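Local coordinates for DUF5625 domain-containing protein (Sulfurospirillum deleyianum, PDB 3NKG) that is of unknown function but folds as a beta sandwich probably related to galactose-binding-like domains, so that a binding role is possible though unproven, at residues A[11-16]-A[98-103]; A[77-82]-A[89-94]. All coordinates share one frame; numbering follows the deposited sequence. Where two conformers were deposited one is given.

Contact 1: A[11-16]-A[98-103]; sequences IDLSQA and VPIKIT
Leu13 meets Val98 and Ile100 through methyl groups alone, and the flat group that shapes this side of the contact is the carboxylate of the preceding residue, Asp12. Above the plane of that carboxylate stands the backbone N of Ser14, 37° out of it and 2.9 Å from Asp12 OD1, which makes an Asx turn. The Ser14 hydroxyl approaches the carboxylate on its syn side, giving OG to Asp12 OD1 at 2.6 Å. One oxygen is thus gripped by two donors from the same serine. Leu13, between the two residues of this turn, points its side chain at the strand.

Leu13 has CG beside its backbone N (chi1 -58°), and both its methyls reach the strand. CD2 is the better placed, 4.3 Å from Val98 CG1 and 4.2 Å from Ile100 CD1, while Leu13 CD1 lies 4.4 Å from Val98 CG1. Here the bend serves as an example of a connection in a beta sandwich, two antiparallel sheets face to face: it passes from strand 7-11 of one sheet to strand 18-26 of the other and turns its leucine into the buried interior, where Phe38 and Asn151 also touch it.

On the strand, Val98 and Ile100 are two residues apart and present neighbouring methyls, Val98 CG1 being 3.9 Å from Ile100 CD1. The bent ethyl arm of Ile100 (chi2 -72°) carries CD1 toward the loop. Within the loop, Ile11 CD1 lies 3.7 Å from Leu13 CD2 and extends the same apolar row toward Leu36.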
loop_
_atom_site.group_PDB
_atom_site.type_symbol
_atom_site.label_atom_id
_atom_site.label_comp_id
_atom_site.label_asym_id
_atom_site.label_seq_id
_atom_site.Cartn_x
_atom_site.Cartn_y
_atom_site.Cartn_z
ATOM N N ILE A 11 9.651 -3.068 1.088
ATOM C CA ILE A 11 9.262 -4.395 0.636
ATOM C C ILE A 11 9.529 -4.582 -0.864
ATOM O O ILE A 11 9.690 -3.606 -1.610
ATOM C CB ILE A 11 7.797 -4.673 0.923
ATOM C CG1 ILE A 11 6.920 -3.689 0.155
ATOM C CG2 ILE A 11 7.534 -4.553 2.420
ATOM C CD1 ILE A 11 5.460 -4.025 0.269
ATOM N N ASP A 12 9.544 -5.845 -1.281
ATOM C CA ASP A 12 9.896 -6.252 -2.639
ATOM C C ASP A 12 8.704 -6.915 -3.327
ATOM O O ASP A 12 8.440 -8.093 -3.094
ATOM C CB ASP A 12 11.041 -7.260 -2.563
ATOM C CG ASP A 12 11.509 -7.717 -3.946
ATOM O OD1 ASP A 12 10.913 -7.280 -4.963
ATOM O OD2 ASP A 12 12.483 -8.496 -4.016
ATOM N N LEU A 13 8.009 -6.177 -4.198
ATOM C CA LEU A 13 6.833 -6.727 -4.883
ATOM C C LEU A 13 7.181 -7.523 -6.144
ATOM O O LEU A 13 6.283 -8.029 -6.806
ATOM C CB LEU A 13 5.871 -5.609 -5.299
ATOM C CG LEU A 13 5.287 -4.655 -4.262
ATOM C CD1 LEU A 13 4.222 -3.834 -4.967
ATOM C CD2 LEU A 13 4.683 -5.416 -3.102
ATOM N N SER A 14 8.465 -7.628 -6.484
ATOM C CA SER A 14 8.858 -8.364 -7.701
ATOM C C SER A 14 8.991 -9.874 -7.444
ATOM O O SER A 14 9.054 -10.656 -8.382
ATOM C CB SER A 14 10.169 -7.810 -8.274
ATOM O OG SER A 14 11.248 -8.076 -7.385
ATOM N N GLN A 15 9.028 -10.284 -6.170
ATOM C CA GLN A 15 9.199 -11.701 -5.811
ATOM C C GLN A 15 8.018 -12.279 -5.017
ATOM O O GLN A 15 7.688 -11.770 -3.952
ATOM C CB GLN A 15 10.483 -11.896 -4.989
ATOM C CG GLN A 15 11.774 -11.623 -5.750
ATOM C CD GLN A 15 12.039 -12.656 -6.839
ATOM O OE1 GLN A 15 12.160 -13.849 -6.559
ATOM N NE2 GLN A 15 12.126 -12.200 -8.087
ATOM N N ALA A 16 7.423 -13.367 -5.511
ATOM C CA ALA A 16 6.366 -14.083 -4.778
ATOM C C ALA A 16 6.893 -14.576 -3.439
ATOM O O ALA A 16 8.030 -15.039 -3.360
ATOM C CB ALA A 16 5.811 -15.257 -5.618
ATOM N N VAL A 98 -2.908 -6.315 -5.937
ATOM C CA VAL A 98 -1.699 -6.830 -5.278
ATOM C C VAL A 98 -2.048 -7.456 -3.911
ATOM O O VAL A 98 -2.366 -6.744 -2.960
ATOM C CB VAL A 98 -0.647 -5.717 -5.095
ATOM C CG1 VAL A 98 0.601 -6.249 -4.342
ATOM C CG2 VAL A 98 -0.252 -5.131 -6.461
ATOM N N PRO A 99 -2.008 -8.793 -3.834
ATOM C CA PRO A 99 -2.325 -9.510 -2.592
ATOM C C PRO A 99 -1.190 -9.339 -1.622
ATOM O O PRO A 99 -0.053 -9.644 -1.967
ATOM C CB PRO A 99 -2.385 -10.983 -3.020
ATOM C CG PRO A 99 -2.415 -10.972 -4.543
ATOM C CD PRO A 99 -1.727 -9.706 -4.965
ATOM N N ILE A 100 -1.512 -8.857 -0.432
ATOM C CA ILE A 100 -0.546 -8.600 0.622
ATOM C C ILE A 100 -1.099 -9.268 1.866
ATOM O O ILE A 100 -2.260 -9.052 2.235
ATOM C CB ILE A 100 -0.463 -7.110 0.934
ATOM C CG1 ILE A 100 0.035 -6.332 -0.290
ATOM C CG2 ILE A 100 0.455 -6.854 2.134
ATOM C CD1 ILE A 100 1.484 -6.551 -0.590
ATOM N N LYS A 101 -0.281 -10.077 2.520
ATOM C CA LYS A 101 -0.702 -10.675 3.770
ATOM C C LYS A 101 -0.021 -9.966 4.924
ATOM O O LYS A 101 1.222 -9.901 5.003
ATOM C CB LYS A 101 -0.394 -12.173 3.787
ATOM C CG LYS A 101 -0.928 -12.910 5.002
ATOM C CD LYS A 101 -0.693 -14.412 4.847
ATOM C CE LYS A 101 -0.438 -15.078 6.178
ATOM N NZ LYS A 101 -0.249 -16.554 6.027
ATOM N N ILE A 102 -0.842 -9.424 5.817
ATOM C CA ILE A 102 -0.334 -8.767 7.013
ATOM C C ILE A 102 -0.662 -9.555 8.269
ATOM O O ILE A 102 -1.827 -9.845 8.555
ATOM C CB ILE A 102 -0.902 -7.341 7.161
ATOM C CG1 ILE A 102 -0.500 -6.493 5.958
ATOM C CG2 ILE A 102 -0.391 -6.665 8.454
ATOM C CD1 ILE A 102 -1.220 -5.174 5.899
ATOM N N THR A 103 0.383 -9.898 9.013
ATOM C CA THR A 103 0.246 -10.573 10.301
ATOM C C THR A 103 0.766 -9.676 11.413
ATOM O O THR A 103 1.860 -9.140 11.310
ATOM C CB THR A 103 1.029 -11.898 10.303
ATOM O OG1 THR A 103 0.622 -12.674 9.169
ATOM C CG2 THR A 103 0.741 -12.688 11.559
#

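Contact 2: A[77-82]-A[89-94]; sequences RLAKSE and ETYDCD
Helix 76-83 is packed against the loop that follows it on the way to strand 98-107, an example of a helical excursion from a beta framework folding back on its own connection. Ala79 is the helical residue that meets the loop: its methyl points at Tyr91 and Cys93 together. Ala79 CB is 3.9 Å from Cys93 SG and 4.0 Å from Tyr91 CE2, with Tyr91 CD2 nearly as close, and it approaches the ring obliquely. The small side chain allows the two backbones to come near, the CA atoms of Ala79 and Cys93 being 7.3 Å apart.

The loop partners also touch each other, for Cys93 SG lies 3.9 Å from Tyr91 CE2, so that methyl, sulfur and the CD2-CE2 side of the ring meet in a three-way apolar contact. Tyr91 has CG anti to its backbone N (chi1 -178°), and in that position its ring lies alongside Ala79; the sulfur of Cys93 stands beside its own N. Beyond the cluster, Tyr91 OH is hydrogen-bonded to the carbonyl O of Lys56 in helix 49-58, which ties down the polar end of the ring, and Phe60 packs on both Ala79 and Tyr91.

Between and after these two residues the loop is fixed by an Asx turn. Asp92 OD1 accepts from the backbone N of Asp94 at 2.8 Å, with an N-H...O angle of 157°, the donor arriving on the anti side of the carboxylate and 23° out of its plane.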
loop_
_atom_site.group_PDB
_atom_site.type_symbol
_atom_site.label_atom_id
_atom_site.label_comp_id
_atom_site.label_asym_id
_atom_site.label_seq_id
_atom_site.Cartn_x
_atom_site.Cartn_y
_atom_site.Cartn_z
ATOM N N ARG A 77 -12.474 6.009 -20.510
ATOM C CA ARG A 77 -12.169 7.184 -21.341
ATOM C C ARG A 77 -11.164 8.145 -20.693
ATOM O O ARG A 77 -10.269 8.652 -21.360
ATOM C CB ARG A 77 -13.426 7.961 -21.692
ATOM C CG ARG A 77 -14.286 7.302 -22.724
ATOM C CD ARG A 77 -15.405 8.239 -23.129
ATOM N NE ARG A 77 -16.490 7.517 -23.772
ATOM C CZ ARG A 77 -17.618 8.076 -24.190
ATOM N NH1 ARG A 77 -17.810 9.385 -24.039
ATOM N NH2 ARG A 77 -18.554 7.318 -24.755
ATOM N N LEU A 78 -11.312 8.388 -19.395
ATOM C CA LEU A 78 -10.419 9.329 -18.713
ATOM C C LEU A 78 -9.045 8.729 -18.504
ATOM O O LEU A 78 -8.042 9.405 -18.694
ATOM C CB LEU A 78 -10.972 9.726 -17.350
ATOM C CG LEU A 78 -11.581 11.107 -17.192
ATOM C CD1 LEU A 78 -11.909 11.329 -15.727
ATOM C CD2 LEU A 78 -10.665 12.235 -17.731
ATOM N N ALA A 79 -9.002 7.469 -18.079
ATOM C CA ALA A 79 -7.738 6.762 -17.988
ATOM C C ALA A 79 -7.032 6.770 -19.342
ATOM O O ALA A 79 -5.819 6.848 -19.403
ATOM C CB ALA A 79 -7.952 5.322 -17.522
ATOM N N LYS A 80 -7.787 6.635 -20.426
ATOM C CA LYS A 80 -7.178 6.632 -21.767
ATOM C C LYS A 80 -6.623 8.029 -22.105
ATOM O O LYS A 80 -5.525 8.176 -22.688
ATOM C CB LYS A 80 -8.191 6.146 -22.811
ATOM C CG LYS A 80 -7.607 5.986 -24.206
ATOM C CD LYS A 80 -6.520 4.908 -24.252
ATOM C CE LYS A 80 -5.927 4.851 -25.678
ATOM N NZ LYS A 80 -5.023 3.682 -25.873
ATOM N N SER A 81 -7.353 9.069 -21.705
ATOM C CA SER A 81 -6.869 10.430 -21.888
ATOM C C SER A 81 -5.573 10.668 -21.106
ATOM O O SER A 81 -4.648 11.310 -21.608
ATOM C CB SER A 81 -7.934 11.443 -21.476
ATOM O OG SER A 81 -9.025 11.418 -22.373
ATOM N N GLU A 82 -5.504 10.159 -19.879
ATOM C CA GLU A 82 -4.291 10.305 -19.067
ATOM C C GLU A 82 -3.110 9.491 -19.617
ATOM O O GLU A 82 -1.994 10.003 -19.721
ATOM C CB GLU A 82 -4.545 9.893 -17.608
ATOM C CG GLU A 82 -5.635 10.685 -16.855
ATOM C CD GLU A 82 -5.213 12.103 -16.423
ATOM O OE1 GLU A 82 -4.111 12.560 -16.803
ATOM O OE2 GLU A 82 -5.996 12.763 -15.698
ATOM N N GLU A 89 -8.351 -1.179 -24.359
ATOM C CA GLU A 89 -9.703 -1.060 -23.853
ATOM C C GLU A 89 -10.039 -2.107 -22.823
ATOM O O GLU A 89 -11.125 -2.069 -22.256
ATOM C CB GLU A 89 -10.737 -1.033 -24.984
ATOM C CG GLU A 89 -10.286 -1.646 -26.279
ATOM C CD GLU A 89 -10.947 -0.967 -27.466
ATOM O OE1 GLU A 89 -11.742 -0.028 -27.224
ATOM O OE2 GLU A 89 -10.671 -1.359 -28.627
ATOM N N THR A 90 -9.114 -3.030 -22.557
ATOM C CA THR A 90 -9.354 -4.007 -21.505
ATOM C C THR A 90 -8.919 -3.490 -20.120
ATOM O O THR A 90 -9.057 -4.208 -19.138
ATOM C CB THR A 90 -8.668 -5.384 -21.788
ATOM O OG1 THR A 90 -7.254 -5.256 -21.622
ATOM C CG2 THR A 90 -8.987 -5.901 -23.217
ATOM N N TYR A 91 -8.398 -2.261 -20.062
ATOM C CA TYR A 91 -7.827 -1.708 -18.840
ATOM C C TYR A 91 -8.902 -1.598 -17.761
ATOM O O TYR A 91 -9.988 -1.074 -18.023
ATOM C CB TYR A 91 -7.212 -0.300 -19.076
ATOM C CG TYR A 91 -6.565 0.291 -17.820
ATOM C CD1 TYR A 91 -5.403 -0.272 -17.293
ATOM C CD2 TYR A 91 -7.146 1.364 -17.136
ATOM C CE1 TYR A 91 -4.806 0.235 -16.132
ATOM C CE2 TYR A 91 -6.556 1.891 -15.953
ATOM C CZ TYR A 91 -5.383 1.320 -15.468
ATOM O OH TYR A 91 -4.783 1.809 -14.325
ATOM N N ASP A 92 -8.562 -2.056 -16.553
ATOM C CA ASP A 92 -9.418 -1.987 -15.362
ATOM C C ASP A 92 -8.963 -0.850 -14.446
ATOM O O ASP A 92 -7.853 -0.891 -13.905
ATOM C CB ASP A 92 -9.306 -3.318 -14.597
ATOM C CG ASP A 92 -10.355 -3.463 -13.478
ATOM O OD1 ASP A 92 -10.649 -2.481 -12.777
ATOM O OD2 ASP A 92 -10.893 -4.578 -13.298
ATOM N N CYS A 93 -9.811 0.159 -14.253
ATOM C CA CYS A 93 -9.460 1.306 -13.391
ATOM C C CYS A 93 -9.218 1.008 -11.909
ATOM O O CYS A 93 -8.711 1.855 -11.176
ATOM C CB CYS A 93 -10.440 2.462 -13.575
ATOM S SG CYS A 93 -10.170 3.166 -15.228
ATOM N N ASP A 94 -9.524 -0.209 -11.481
ATOM C CA ASP A 94 -9.090 -0.642 -10.167
ATOM C C ASP A 94 -7.568 -0.851 -10.086
ATOM O O ASP A 94 -7.043 -0.990 -9.010
ATOM C CB ASP A 94 -9.830 -1.913 -9.725
ATOM C CG ASP A 94 -11.184 -1.606 -9.069
ATOM O OD1 ASP A 94 -11.486 -0.413 -8.804
ATOM O OD2 ASP A 94 -11.940 -2.564 -8.806
#

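In the fold
From the N terminus the chain runs through strand 7-11 into the bend 11-16, whose partner, strand 98-107, arrives only some eighty residues later; contact 1 therefore closes a long loop from the connection after strand 7-11 to strand 98-107. Everything from strands 18-26 and 30-38 to helix 49-58 and helix 76-83 lies inside it. Contact 2, a short closure between 77-82 and 89-94, is nested within that loop, and the two do not cross. Its second segment leads almost directly into strand 98-107, yet the centres of the contacts are about 25 Å apart. Contact 1 packs the loop between the sheets onto strand 98-107, while contact 2 packs helix 76-83 on its following loop, its centre about 21 Å from the centre of the chain.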